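Local atomic coordinates of digeranylgeranylglycerophospholipid reductase (Sulfolobus acidocaldarius, PDB entry 4OPI), a protein that catalyses the FAD-dependent hydrogenation of the double bonds in the geranylgeranyl chains of archaeal membrane-lipid precursors. Residues D50-A55 against F95-P100; Y202-I207 against W217-K222; L269-R274 against F292-V297. The protein carries 1 engineered substitution. One frame throughout, in Å; residues are numbered along the deposited sequence.

Contact 1. Residues D50-A55 against F95-P100; sequences DAVSKA and FELNAP. With GRG (geranylgeranyl diphosphate), chain C.
An antiparallel edge pairing, between the outermost strand 51-53 of the mixed sheet and the end of strand 87-97, forms this contact beside both the flavin and a bound geranylgeranyl diphosphate. Val52 and Phe95 are a hydrogen-bonded pair: Val52 N donates to Phe95 O at 3.0 Å, and Phe95 N returns a bond to Val52 O at 2.8 Å. Ala51 and Glu96 form the adjoining non-hydrogen-bonded pair. Beyond it Leu97 N reaches Asp50 O at 2.7 Å, nearly straight at 172° and in the carbonyl plane.

On the face of Val52 and Phe95, Val52 CG2 meets Leu97 CD2; past the strand, the aliphatic stem of Lys54 passes obliquely against the far end of the Phe95 ring, CG lying 3.5 Å from CZ. Lys54 turns at its third torsion (chi3 73°), and its ammonium group forms a salt bridge with Glu93. On the other face the Glu96 carboxylate comes close to Ala51 CB, then finds its counter-charge in Lys222, which also takes Asp50 OD2; a shared lysine would probably ease the proximity of the two acids.

Asp50, just before the strand, and Ala51, its first residue, bind FAD, and Ala51 O accepts a hydrogen bond from N3 of the reduced flavin. The next residues hold the geranylgeranyl diphosphate of chain C. Ser53 is the N-cap of helix 54-60: with OG anti to its backbone N (chi1 172°), that oxygen accepts from Ala55 N at 3.2 Å and donates to O1 of the ligand at 3.0 Å.

Contact 2. Residues Y202-I207 against W217-K222; sequences YLRIFI and WWYLPK. Engineered in segment 217-222: Leu220 (natural residue Phe). With GRG (geranylgeranyl diphosphate), chain C.
The guanidinium of Arg204 lies flat on the ring of Tyr219, a cation-pi stack with planes only 8° apart and centres separated by 4.2 Å. Arg204 runs alongside Tyr219; its extended chain from CG to NE carries CD and NE past CD2, and NH1 sits over the rim of the ring face, 3.4 Å from CE2. Each group is held at its outer end: Arg204 NH2 donates to Glu198 O, and Tyr219 OH bonds to Asp256. A leucine in place of Arg204 would probably leave that face of the tyrosine without its flat cationic cover and Glu198 O without this donor.

Beneath the stack is an antiparallel hairpin. Arg204 and Tyr219 exchange two backbone bonds, as do Phe206 and Trp217; Tyr219 N to Arg204 O measures 2.8 Å. On the same face as the stack, Tyr219 CB meets the edge of the Phe206 ring at CE2, 3.9 Å away.

Toward the ligand, Trp218 receives methyl C20 of the geranylgeranyl diphosphate of chain C over one ring face, 3.4 Å from CE3, and Trp218 NE1 is bonded to Asn228. Engineered Leu220, a phenylalanine in nature, packs CD2 against Leu203 CD2 at 3.6 Å. The hairpin lies in the middle of the mixed sheet: strand 70-80 pairs with 202-206 through Leu203 and Ile205, and strand 226-234 flanks 216-221, where Val229 and Leu231 touch Trp217.

Contact 3. Residues L269-R274 against F292-V297; sequences LVPTRR and FTVNPV. With GRG (geranylgeranyl diphosphate), chain D.
Phe292 lays CD2 of its ring over one face of the Arg273 guanidinium, 3.6 Å from NE, the two planes inclined by 38°. Arg273 bends at its third torsion (chi3 -78°), which folds the group back to its own backbone, where NE donates to Arg274 O at 2.6 Å, and NH2 forms a salt bridge with Glu176. The opposite guanidinium face is covered by CZ of Arg274, whose own charge is met by Asp349.

At its other ortho carbon the ring meets Pro271, CD1 being 3.9 Å from CB, on the same side of the ring plane as the arginine. Val294 then presses its CB to Pro271 O, while its CG1 meets Val270 CG1 at 3.9 Å, the two side chains at about a right angle, and its CG2 approaches Pro271 CD.

Asn295 OD1 accepts from Val297 N at 2.9 Å, an Asx turn, and ND2 of the same residue bonds to Tyr341 OH. Val297 CG1 lies 3.8 Å from C13 of the geranylgeranyl diphosphate of chain D. With Val270 and Val294 touching the flavin, the end of strand 261-271 and the loop before helix 302-322 together form a wall of the combined cofactor and substrate site.

In the fold
Along the chain the contacts follow one another in series, each closing before the next opens, and all three reach the eight-stranded mixed sheet. Contact 1 pairs its outermost strand 51-53 with 87-97, contact 2 is the hairpin in its middle, and contact 3 joins the strand at the opposite border, 261-271, to a loop. Contacts 1 and 2 have centres 14 Å apart and touch directly through Lys222 and the end of strand 87-97, and both meet the chain C ligand. Contact 3 stands 18 to 19 Å from the others between centres, without touching them. All three contribute residues to the flavin pocket, so the sheet and the loop packed on its border strand gather sequence-distant segments around cofactor and substrate.

Contact 1. Residues D50-A55 against F95-P100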
loop_
_atom_site.group_PDB
_atom_site.type_symbol
_atom_site.label_atom_id
_atom_site.label_comp_id
_atom_site.label_asym_id
_atom_site.label_seq_id
_atom_site.Cartn_x
_atom_site.Cartn_y
_atom_site.Cartn_z
ATOM N N ASP A 50 -0.218 -1.423 11.371
ATOM C CA ASP A 50 -1.257 -2.415 11.664
ATOM C C ASP A 50 -2.654 -1.797 11.741
ATOM O O ASP A 50 -3.541 -2.328 12.417
ATOM C CB ASP A 50 -0.943 -3.161 12.968
ATOM C CG ASP A 50 0.437 -3.797 12.963
ATOM O OD1 ASP A 50 0.982 -4.041 11.866
ATOM O OD2 ASP A 50 0.976 -4.061 14.060
ATOM N N ALA A 51 -2.852 -0.686 11.038
ATOM C CA ALA A 51 -4.145 -0.011 11.028
ATOM C C ALA A 51 -4.846 -0.191 9.686
ATOM O O ALA A 51 -4.358 0.268 8.652
ATOM C CB ALA A 51 -3.975 1.468 11.345
ATOM N N VAL A 52 -5.993 -0.867 9.706
ATOM C CA VAL A 52 -6.749 -1.131 8.486
ATOM C C VAL A 52 -8.213 -0.744 8.658
ATOM O O VAL A 52 -8.820 -1.014 9.695
ATOM C CB VAL A 52 -6.672 -2.619 8.071
ATOM C CG1 VAL A 52 -7.270 -2.815 6.685
ATOM C CG2 VAL A 52 -5.234 -3.116 8.101
ATOM N N SER A 53 -8.774 -0.108 7.637
ATOM C CA SER A 53 -10.186 0.256 7.636
ATOM C C SER A 53 -11.081 -0.983 7.633
ATOM O O SER A 53 -10.739 -2.002 7.039
ATOM C CB SER A 53 -10.504 1.135 6.427
ATOM O OG SER A 53 -11.899 1.341 6.303
ATOM N N LYS A 54 -12.227 -0.886 8.300
ATOM C CA LYS A 54 -13.173 -1.996 8.351
ATOM C C LYS A 54 -13.830 -2.218 6.991
ATOM O O LYS A 54 -14.183 -3.343 6.636
ATOM C CB LYS A 54 -14.245 -1.747 9.413
ATOM C CG LYS A 54 -15.188 -2.923 9.617
ATOM C CD LYS A 54 -16.291 -2.608 10.615
ATOM C CE LYS A 54 -17.318 -1.661 10.021
ATOM N NZ LYS A 54 -18.496 -1.494 10.916
ATOM N N ALA A 55 -13.985 -1.135 6.237
ATOM C CA ALA A 55 -14.653 -1.178 4.939
ATOM C C ALA A 55 -13.950 -2.105 3.949
ATOM O O ALA A 55 -14.588 -2.673 3.063
ATOM C CB ALA A 55 -14.755 0.220 4.360
ATOM N N PHE A 95 -9.590 -1.047 12.366
ATOM C CA PHE A 95 -9.005 -2.007 13.292
ATOM C C PHE A 95 -7.515 -1.781 13.504
ATOM O O PHE A 95 -6.777 -1.510 12.553
ATOM C CB PHE A 95 -9.218 -3.436 12.789
ATOM C CG PHE A 95 -10.652 -3.792 12.540
ATOM C CD1 PHE A 95 -11.590 -3.708 13.552
ATOM C CD2 PHE A 95 -11.055 -4.242 11.294
ATOM C CE1 PHE A 95 -12.908 -4.046 13.321
ATOM C CE2 PHE A 95 -12.371 -4.583 11.058
ATOM C CZ PHE A 95 -13.298 -4.486 12.072
ATOM N N GLU A 96 -7.075 -1.894 14.751
ATOM C CA GLU A 96 -5.656 -2.021 15.050
ATOM C C GLU A 96 -5.340 -3.500 15.228
ATOM O O GLU A 96 -5.771 -4.127 16.198
ATOM C CB GLU A 96 -5.264 -1.223 16.293
ATOM C CG GLU A 96 -4.510 0.064 15.985
ATOM C CD GLU A 96 -3.189 -0.185 15.276
ATOM O OE1 GLU A 96 -2.785 0.672 14.461
ATOM O OE2 GLU A 96 -2.555 -1.230 15.534
ATOM N N LEU A 97 -4.590 -4.050 14.278
ATOM C CA LEU A 97 -4.426 -5.493 14.167
ATOM C C LEU A 97 -3.182 -6.046 14.847
ATOM O O LEU A 97 -2.176 -5.355 15.001
ATOM C CB LEU A 97 -4.382 -5.892 12.687
ATOM C CG LEU A 97 -5.655 -6.392 12.008
ATOM C CD1 LEU A 97 -6.880 -6.044 12.827
ATOM C CD2 LEU A 97 -5.758 -5.804 10.611
ATOM N N ASN A 98 -3.277 -7.305 15.261
ATOM C CA ASN A 98 -2.095 -8.129 15.443
ATOM C C ASN A 98 -1.835 -8.780 14.090
ATOM O O ASN A 98 -2.267 -9.905 13.840
ATOM C CB ASN A 98 -2.296 -9.173 16.545
ATOM C CG ASN A 98 -1.015 -9.924 16.885
ATOM O OD1 ASN A 98 -0.193 -10.208 16.014
ATOM N ND2 ASN A 98 -0.843 -10.247 18.162
ATOM N N ALA A 99 -1.144 -8.046 13.221
ATOM C CA ALA A 99 -0.996 -8.412 11.812
ATOM C C ALA A 99 -0.519 -9.851 11.567
ATOM O O ALA A 99 -1.090 -10.539 10.723
ATOM C CB ALA A 99 -0.063 -7.420 11.109
ATOM N N PRO A 100 0.521 -10.315 12.290
ATOM C CA PRO A 100 0.917 -11.705 12.033
ATOM C C PRO A 100 -0.172 -12.722 12.381
ATOM O O PRO A 100 -0.354 -13.686 11.639
ATOM C CB PRO A 100 2.140 -11.895 12.938
ATOM C CG PRO A 100 2.669 -10.526 13.149
ATOM C CD PRO A 100 1.458 -9.652 13.218
HETATM C C20 GRG C . 1.171 4.604 9.049
HETATM C C19 GRG C . 2.291 4.394 6.684
HETATM C C18 GRG C . 1.054 4.419 7.556
HETATM C C17 GRG C . -0.165 4.267 7.011
HETATM C C16 GRG C . -1.392 4.303 7.896
HETATM C C14 GRG C . -4.040 6.085 8.082
HETATM C C13 GRG C . -3.825 4.620 7.774
HETATM C C15 GRG C . -2.606 4.156 7.024
HETATM C C12 GRG C . -4.716 3.687 8.160
HETATM C C11 GRG C . -5.969 4.053 8.908
HETATM C C9 GRG C . -6.985 2.977 8.613
HETATM C C8 GRG C . -8.095 3.019 9.630
HETATM C C10 GRG C . -8.067 2.136 10.858
HETATM C C7 GRG C . -9.111 3.875 9.424
HETATM C C6 GRG C . -10.262 3.990 10.403
HETATM C C5 GRG C . -10.718 5.427 10.478
HETATM C C3 GRG C . -11.375 5.881 9.187
HETATM C C4 GRG C . -11.568 7.357 8.903
HETATM C C2 GRG C . -11.797 4.972 8.290
HETATM C C1 GRG C . -12.443 5.375 6.990
HETATM O O1 GRG C . -12.794 4.184 6.327
HETATM P PA GRG C . -14.340 3.897 6.251
HETATM O O1A GRG C . -14.722 3.349 4.897
HETATM O O3A GRG C . -15.028 5.301 6.476
HETATM O O2A GRG C . -14.732 2.910 7.322
HETATM P PB GRG C . -16.575 5.537 6.656
HETATM O O1B GRG C . -17.015 6.574 5.651
HETATM O O2B GRG C . -17.305 4.239 6.406
HETATM O O3B GRG C . -16.861 6.031 8.054
#

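Contact 2. Residues Y202-I207 against W217-K222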
loop_
_atom_site.group_PDB
_atom_site.type_symbol
_atom_site.label_atom_id
_atom_site.label_comp_id
_atom_site.label_asym_id
_atom_site.label_seq_id
_atom_site.Cartn_x
_atom_site.Cartn_y
_atom_site.Cartn_z
ATOM N N TYR A 202 -9.056 6.357 19.059
ATOM C CA TYR A 202 -8.743 7.318 18.007
ATOM C C TYR A 202 -7.262 7.303 17.652
ATOM O O TYR A 202 -6.400 7.278 18.532
ATOM C CB TYR A 202 -9.164 8.731 18.425
ATOM C CG TYR A 202 -10.617 9.036 18.143
ATOM C CD1 TYR A 202 -10.989 9.745 17.006
ATOM C CD2 TYR A 202 -11.618 8.607 19.002
ATOM C CE1 TYR A 202 -12.316 10.020 16.739
ATOM C CE2 TYR A 202 -12.948 8.876 18.743
ATOM C CZ TYR A 202 -13.291 9.583 17.610
ATOM O OH TYR A 202 -14.615 9.852 17.352
ATOM N N LEU A 203 -6.974 7.315 16.355
ATOM C CA LEU A 203 -5.603 7.407 15.873
ATOM C C LEU A 203 -5.168 8.865 15.842
ATOM O O LEU A 203 -5.988 9.759 15.635
ATOM C CB LEU A 203 -5.473 6.788 14.481
ATOM C CG LEU A 203 -5.979 5.354 14.310
ATOM C CD1 LEU A 203 -5.871 4.923 12.855
ATOM C CD2 LEU A 203 -5.211 4.402 15.214
ATOM N N ARG A 204 -3.880 9.107 16.055
ATOM C CA ARG A 204 -3.352 10.464 16.006
ATOM C C ARG A 204 -2.324 10.589 14.895
ATOM O O ARG A 204 -1.314 9.887 14.893
ATOM C CB ARG A 204 -2.729 10.856 17.345
ATOM C CG ARG A 204 -3.648 10.687 18.539
ATOM C CD ARG A 204 -2.915 11.009 19.828
ATOM N NE ARG A 204 -3.664 10.579 21.003
ATOM C CZ ARG A 204 -3.179 10.588 22.241
ATOM N NH1 ARG A 204 -1.941 11.002 22.467
ATOM N NH2 ARG A 204 -3.934 10.177 23.252
ATOM N N ILE A 205 -2.588 11.481 13.946
ATOM C CA ILE A 205 -1.665 11.718 12.843
ATOM C C ILE A 205 -1.154 13.152 12.883
ATOM O O ILE A 205 -1.938 14.100 12.852
ATOM C CB ILE A 205 -2.327 11.440 11.483
ATOM C CG1 ILE A 205 -2.740 9.970 11.387
ATOM C CG2 ILE A 205 -1.381 11.806 10.346
ATOM C CD1 ILE A 205 -3.311 9.583 10.039
ATOM N N PHE A 206 0.164 13.305 12.956
ATOM C CA PHE A 206 0.774 14.625 13.072
ATOM C C PHE A 206 1.474 15.037 11.781
ATOM O O PHE A 206 2.383 14.354 11.314
ATOM C CB PHE A 206 1.771 14.655 14.230
ATOM C CG PHE A 206 1.203 14.178 15.537
ATOM C CD1 PHE A 206 0.615 15.068 16.419
ATOM C CD2 PHE A 206 1.268 12.838 15.888
ATOM C CE1 PHE A 206 0.093 14.630 17.622
ATOM C CE2 PHE A 206 0.749 12.395 17.091
ATOM C CZ PHE A 206 0.162 13.291 17.959
ATOM N N ILE A 207 1.051 16.160 11.212
ATOM C CA ILE A 207 1.696 16.688 10.018
ATOM C C ILE A 207 2.736 17.733 10.401
ATOM O O ILE A 207 2.430 18.682 11.117
ATOM C CB ILE A 207 0.677 17.311 9.049
ATOM C CG1 ILE A 207 -0.387 16.285 8.657
ATOM C CG2 ILE A 207 1.380 17.838 7.812
ATOM C CD1 ILE A 207 -1.454 16.841 7.738
ATOM N N TRP A 217 4.022 11.914 11.255
ATOM C CA TRP A 217 4.178 11.104 12.457
ATOM C C TRP A 217 2.849 10.453 12.810
ATOM O O TRP A 217 1.791 10.979 12.463
ATOM C CB TRP A 217 4.664 11.957 13.629
ATOM C CG TRP A 217 6.150 12.061 13.764
ATOM C CD1 TRP A 217 6.984 12.883 13.063
ATOM C CD2 TRP A 217 6.978 11.334 14.680
ATOM N NE1 TRP A 217 8.282 12.704 13.479
ATOM C CE2 TRP A 217 8.305 11.758 14.472
ATOM C CE3 TRP A 217 6.724 10.362 15.653
ATOM C CZ2 TRP A 217 9.377 11.243 15.200
ATOM C CZ3 TRP A 217 7.790 9.852 16.375
ATOM C CH2 TRP A 217 9.100 10.294 16.144
ATOM N N TRP A 218 2.889 9.321 13.506
ATOM C CA TRP A 218 1.643 8.697 13.940
ATOM C C TRP A 218 1.697 8.152 15.365
ATOM O O TRP A 218 2.760 7.809 15.885
ATOM C CB TRP A 218 1.228 7.583 12.969
ATOM C CG TRP A 218 2.118 6.372 12.936
ATOM C CD1 TRP A 218 2.192 5.378 13.871
ATOM C CD2 TRP A 218 3.027 6.005 11.891
ATOM N NE1 TRP A 218 3.103 4.426 13.481
ATOM C CE2 TRP A 218 3.630 4.788 12.269
ATOM C CE3 TRP A 218 3.400 6.594 10.679
ATOM C CZ2 TRP A 218 4.584 4.148 11.477
ATOM C CZ3 TRP A 218 4.345 5.955 9.890
ATOM C CH2 TRP A 218 4.925 4.746 10.294
ATOM N N TYR A 219 0.520 8.091 15.979
ATOM C CA TYR A 219 0.335 7.606 17.340
ATOM C C TYR A 219 -0.884 6.693 17.343
ATOM O O TYR A 219 -2.013 7.151 17.528
ATOM C CB TYR A 219 0.157 8.781 18.304
ATOM C CG TYR A 219 0.074 8.431 19.774
ATOM C CD1 TYR A 219 1.193 8.521 20.592
ATOM C CD2 TYR A 219 -1.130 8.046 20.352
ATOM C CE1 TYR A 219 1.119 8.219 21.943
ATOM C CE2 TYR A 219 -1.214 7.741 21.700
ATOM C CZ TYR A 219 -0.087 7.829 22.490
ATOM O OH TYR A 219 -0.169 7.527 23.831
ATOM N N LEU A 220 -0.657 5.404 17.110
ATOM C CA LEU A 220 -1.748 4.451 16.933
ATOM C C LEU A 220 -1.884 3.523 18.133
ATOM O O LEU A 220 -1.108 2.578 18.279
ATOM C CB LEU A 220 -1.531 3.625 15.662
ATOM C CG LEU A 220 -1.023 4.368 14.426
ATOM C CD1 LEU A 220 -0.751 3.396 13.287
ATOM C CD2 LEU A 220 -1.997 5.452 13.990
ATOM N N PRO A 221 -2.878 3.786 18.995
ATOM C CA PRO A 221 -3.110 2.974 20.196
ATOM C C PRO A 221 -3.476 1.529 19.866
ATOM O O PRO A 221 -4.346 1.289 19.026
ATOM C CB PRO A 221 -4.281 3.686 20.883
ATOM C CG PRO A 221 -4.273 5.076 20.324
ATOM C CD PRO A 221 -3.815 4.920 18.909
ATOM N N LYS A 222 -2.808 0.580 20.518
ATOM C CA LYS A 222 -3.123 -0.835 20.351
ATOM C C LYS A 222 -3.864 -1.356 21.574
ATOM O O LYS A 222 -4.107 -2.555 21.708
ATOM C CB LYS A 222 -1.852 -1.651 20.113
ATOM C CG LYS A 222 -1.321 -1.578 18.691
ATOM C CD LYS A 222 -0.085 -2.446 18.525
ATOM C CE LYS A 222 0.247 -2.653 17.057
ATOM N NZ LYS A 222 -0.850 -3.376 16.355
HETATM C C20 GRG C . 1.171 4.604 9.049
HETATM C C19 GRG C . 2.291 4.394 6.684
HETATM C C18 GRG C . 1.054 4.419 7.556
HETATM C C17 GRG C . -0.165 4.267 7.011
HETATM C C16 GRG C . -1.392 4.303 7.896
HETATM C C14 GRG C . -4.040 6.085 8.082
HETATM C C13 GRG C . -3.825 4.620 7.774
HETATM C C15 GRG C . -2.606 4.156 7.024
HETATM C C12 GRG C . -4.716 3.687 8.160
HETATM C C11 GRG C . -5.969 4.053 8.908
HETATM C C9 GRG C . -6.985 2.977 8.613
HETATM C C8 GRG C . -8.095 3.019 9.630
HETATM C C10 GRG C . -8.067 2.136 10.858
HETATM C C7 GRG C . -9.111 3.875 9.424
HETATM C C6 GRG C . -10.262 3.990 10.403
HETATM C C5 GRG C . -10.718 5.427 10.478
HETATM C C3 GRG C . -11.375 5.881 9.187
HETATM C C4 GRG C . -11.568 7.357 8.903
HETATM C C2 GRG C . -11.797 4.972 8.290
HETATM C C1 GRG C . -12.443 5.375 6.990
HETATM O O1 GRG C . -12.794 4.184 6.327
HETATM P PA GRG C . -14.340 3.897 6.251
HETATM O O1A GRG C . -14.722 3.349 4.897
HETATM O O3A GRG C . -15.028 5.301 6.476
HETATM O O2A GRG C . -14.732 2.910 7.322
HETATM P PB GRG C . -16.575 5.537 6.656
HETATM O O1B GRG C . -17.015 6.574 5.651
HETATM O O2B GRG C . -17.305 4.239 6.406
HETATM O O3B GRG C . -16.861 6.031 8.054
#

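Contact 3. Residues L269-R274 against F292-V297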
loop_
_atom_site.group_PDB
_atom_site.type_symbol
_atom_site.label_atom_id
_atom_site.label_comp_id
_atom_site.label_asym_id
_atom_site.label_seq_id
_atom_site.Cartn_x
_atom_site.Cartn_y
_atom_site.Cartn_z
ATOM N N LEU A 269 10.571 0.063 3.660
ATOM C CA LEU A 269 10.246 0.966 2.562
ATOM C C LEU A 269 8.758 0.900 2.227
ATOM O O LEU A 269 8.151 -0.172 2.274
ATOM C CB LEU A 269 11.089 0.619 1.332
ATOM C CG LEU A 269 11.110 1.577 0.140
ATOM C CD1 LEU A 269 11.903 2.825 0.480
ATOM C CD2 LEU A 269 11.689 0.887 -1.091
ATOM N N VAL A 270 8.169 2.045 1.895
ATOM C CA VAL A 270 6.758 2.107 1.521
ATOM C C VAL A 270 6.570 2.820 0.188
ATOM O O VAL A 270 6.894 4.000 0.068
ATOM C CB VAL A 270 5.907 2.846 2.578
ATOM C CG1 VAL A 270 4.432 2.748 2.232
ATOM C CG2 VAL A 270 6.164 2.294 3.961
ATOM N N PRO A 271 6.052 2.106 -0.822
ATOM C CA PRO A 271 5.720 2.735 -2.104
ATOM C C PRO A 271 4.629 3.782 -1.927
ATOM O O PRO A 271 3.698 3.553 -1.159
ATOM C CB PRO A 271 5.222 1.566 -2.960
ATOM C CG PRO A 271 5.779 0.343 -2.305
ATOM C CD PRO A 271 5.824 0.652 -0.842
ATOM N N THR A 272 4.746 4.919 -2.606
ATOM C CA THR A 272 3.727 5.962 -2.516
ATOM C C THR A 272 3.435 6.529 -3.894
ATOM O O THR A 272 3.695 7.704 -4.162
ATOM C CB THR A 272 4.150 7.123 -1.583
ATOM O OG1 THR A 272 5.321 7.757 -2.106
ATOM C CG2 THR A 272 4.429 6.627 -0.166
ATOM N N ARG A 273 2.893 5.694 -4.772
ATOM C CA ARG A 273 2.622 6.106 -6.140
ATOM C C ARG A 273 1.493 5.305 -6.765
ATOM O O ARG A 273 0.923 4.413 -6.135
ATOM C CB ARG A 273 3.881 5.965 -6.997
ATOM C CG ARG A 273 4.520 4.583 -6.915
ATOM C CD ARG A 273 5.352 4.271 -8.151
ATOM N NE ARG A 273 4.520 3.885 -9.286
ATOM C CZ ARG A 273 4.994 3.509 -10.469
ATOM N NH1 ARG A 273 6.304 3.471 -10.677
ATOM N NH2 ARG A 273 4.160 3.172 -11.443
ATOM N N ARG A 274 1.181 5.634 -8.014
ATOM C CA ARG A 274 0.271 4.840 -8.826
ATOM C C ARG A 274 0.820 3.414 -8.944
ATOM O O ARG A 274 2.025 3.205 -8.828
ATOM C CB ARG A 274 0.112 5.478 -10.208
ATOM C CG ARG A 274 1.385 5.433 -11.033
ATOM C CD ARG A 274 1.623 6.718 -11.798
ATOM N NE ARG A 274 2.927 6.706 -12.458
ATOM C CZ ARG A 274 4.065 7.070 -11.874
ATOM N NH1 ARG A 274 4.064 7.479 -10.613
ATOM N NH2 ARG A 274 5.205 7.027 -12.550
ATOM N N PHE A 292 3.136 -1.911 -6.172
ATOM C CA PHE A 292 2.901 -0.526 -5.748
ATOM C C PHE A 292 1.425 -0.238 -5.486
ATOM O O PHE A 292 0.875 0.733 -6.007
ATOM C CB PHE A 292 3.437 0.458 -6.795
ATOM C CG PHE A 292 4.860 0.193 -7.213
ATOM C CD1 PHE A 292 5.778 -0.340 -6.322
ATOM C CD2 PHE A 292 5.274 0.474 -8.505
ATOM C CE1 PHE A 292 7.083 -0.587 -6.712
ATOM C CE2 PHE A 292 6.576 0.232 -8.902
ATOM C CZ PHE A 292 7.482 -0.300 -8.006
ATOM N N THR A 293 0.789 -1.073 -4.671
ATOM C CA THR A 293 -0.643 -0.944 -4.414
ATOM C C THR A 293 -0.960 -0.073 -3.200
ATOM O O THR A 293 -2.066 -0.120 -2.673
ATOM C CB THR A 293 -1.299 -2.324 -4.202
ATOM O OG1 THR A 293 -0.663 -2.996 -3.109
ATOM C CG2 THR A 293 -1.177 -3.172 -5.454
ATOM N N VAL A 294 0.002 0.730 -2.763
ATOM C CA VAL A 294 -0.168 1.524 -1.550
ATOM C C VAL A 294 -0.815 2.886 -1.824
ATOM O O VAL A 294 -0.528 3.525 -2.837
ATOM C CB VAL A 294 1.188 1.736 -0.848
ATOM C CG1 VAL A 294 1.021 2.527 0.438
ATOM C CG2 VAL A 294 1.846 0.399 -0.564
ATOM N N ASN A 295 -1.702 3.310 -0.924
ATOM C CA ASN A 295 -2.274 4.654 -0.962
ATOM C C ASN A 295 -1.177 5.714 -0.897
ATOM O O ASN A 295 -0.456 5.804 0.094
ATOM C CB ASN A 295 -3.259 4.844 0.196
ATOM C CG ASN A 295 -4.021 6.155 0.112
ATOM O OD1 ASN A 295 -3.466 7.229 0.344
ATOM N ND2 ASN A 295 -5.309 6.071 -0.205
ATOM N N PRO A 296 -1.045 6.521 -1.961
ATOM C CA PRO A 296 0.019 7.528 -2.063
ATOM C C PRO A 296 -0.039 8.616 -0.990
ATOM O O PRO A 296 0.997 9.190 -0.667
ATOM C CB PRO A 296 -0.215 8.138 -3.452
ATOM C CG PRO A 296 -0.946 7.074 -4.211
ATOM C CD PRO A 296 -1.845 6.440 -3.194
ATOM N N VAL A 297 -1.218 8.893 -0.443
ATOM C CA VAL A 297 -1.356 10.005 0.496
ATOM C C VAL A 297 -1.094 9.604 1.947
ATOM O O VAL A 297 -0.231 10.192 2.601
ATOM C CB VAL A 297 -2.753 10.647 0.406
ATOM C CG1 VAL A 297 -2.951 11.639 1.540
ATOM C CG2 VAL A 297 -2.927 11.338 -0.934
HETATM C C20 GRG D . 1.396 13.026 2.824
HETATM C C19 GRG D . 2.748 15.107 3.517
HETATM C C18 GRG D . 1.534 14.230 3.730
HETATM C C17 GRG D . 0.684 14.609 4.726
HETATM C C16 GRG D . -0.631 14.089 5.306
HETATM C C14 GRG D . -3.473 14.195 4.924
HETATM C C13 GRG D . -2.756 12.883 5.129
HETATM C C15 GRG D . -1.264 12.793 4.837
HETATM C C12 GRG D . -3.464 11.823 5.574
HETATM C C11 GRG D . -4.946 11.967 5.853
HETATM C C9 GRG D . -5.448 10.771 6.641
HETATM C C8 GRG D . -6.845 10.439 6.159
HETATM C C10 GRG D . -7.839 11.562 5.975
HETATM C C7 GRG D . -7.204 9.163 5.892
HETATM C C6 GRG D . -8.597 8.838 5.398
HETATM C C5 GRG D . -9.243 7.715 6.195
HETATM C C3 GRG D . -8.876 6.317 5.713
HETATM C C4 GRG D . -7.558 5.693 6.117
HETATM C C2 GRG D . -9.757 5.637 4.943
HETATM C C1 GRG D . -9.556 4.227 4.414
HETATM O O1 GRG D . -8.391 4.099 3.632
HETATM P PA GRG D . -8.544 3.532 2.168
HETATM O O1A GRG D . -8.111 4.606 1.198
HETATM O O3A GRG D . -10.039 3.084 1.917
HETATM O O2A GRG D . -7.655 2.330 1.993
#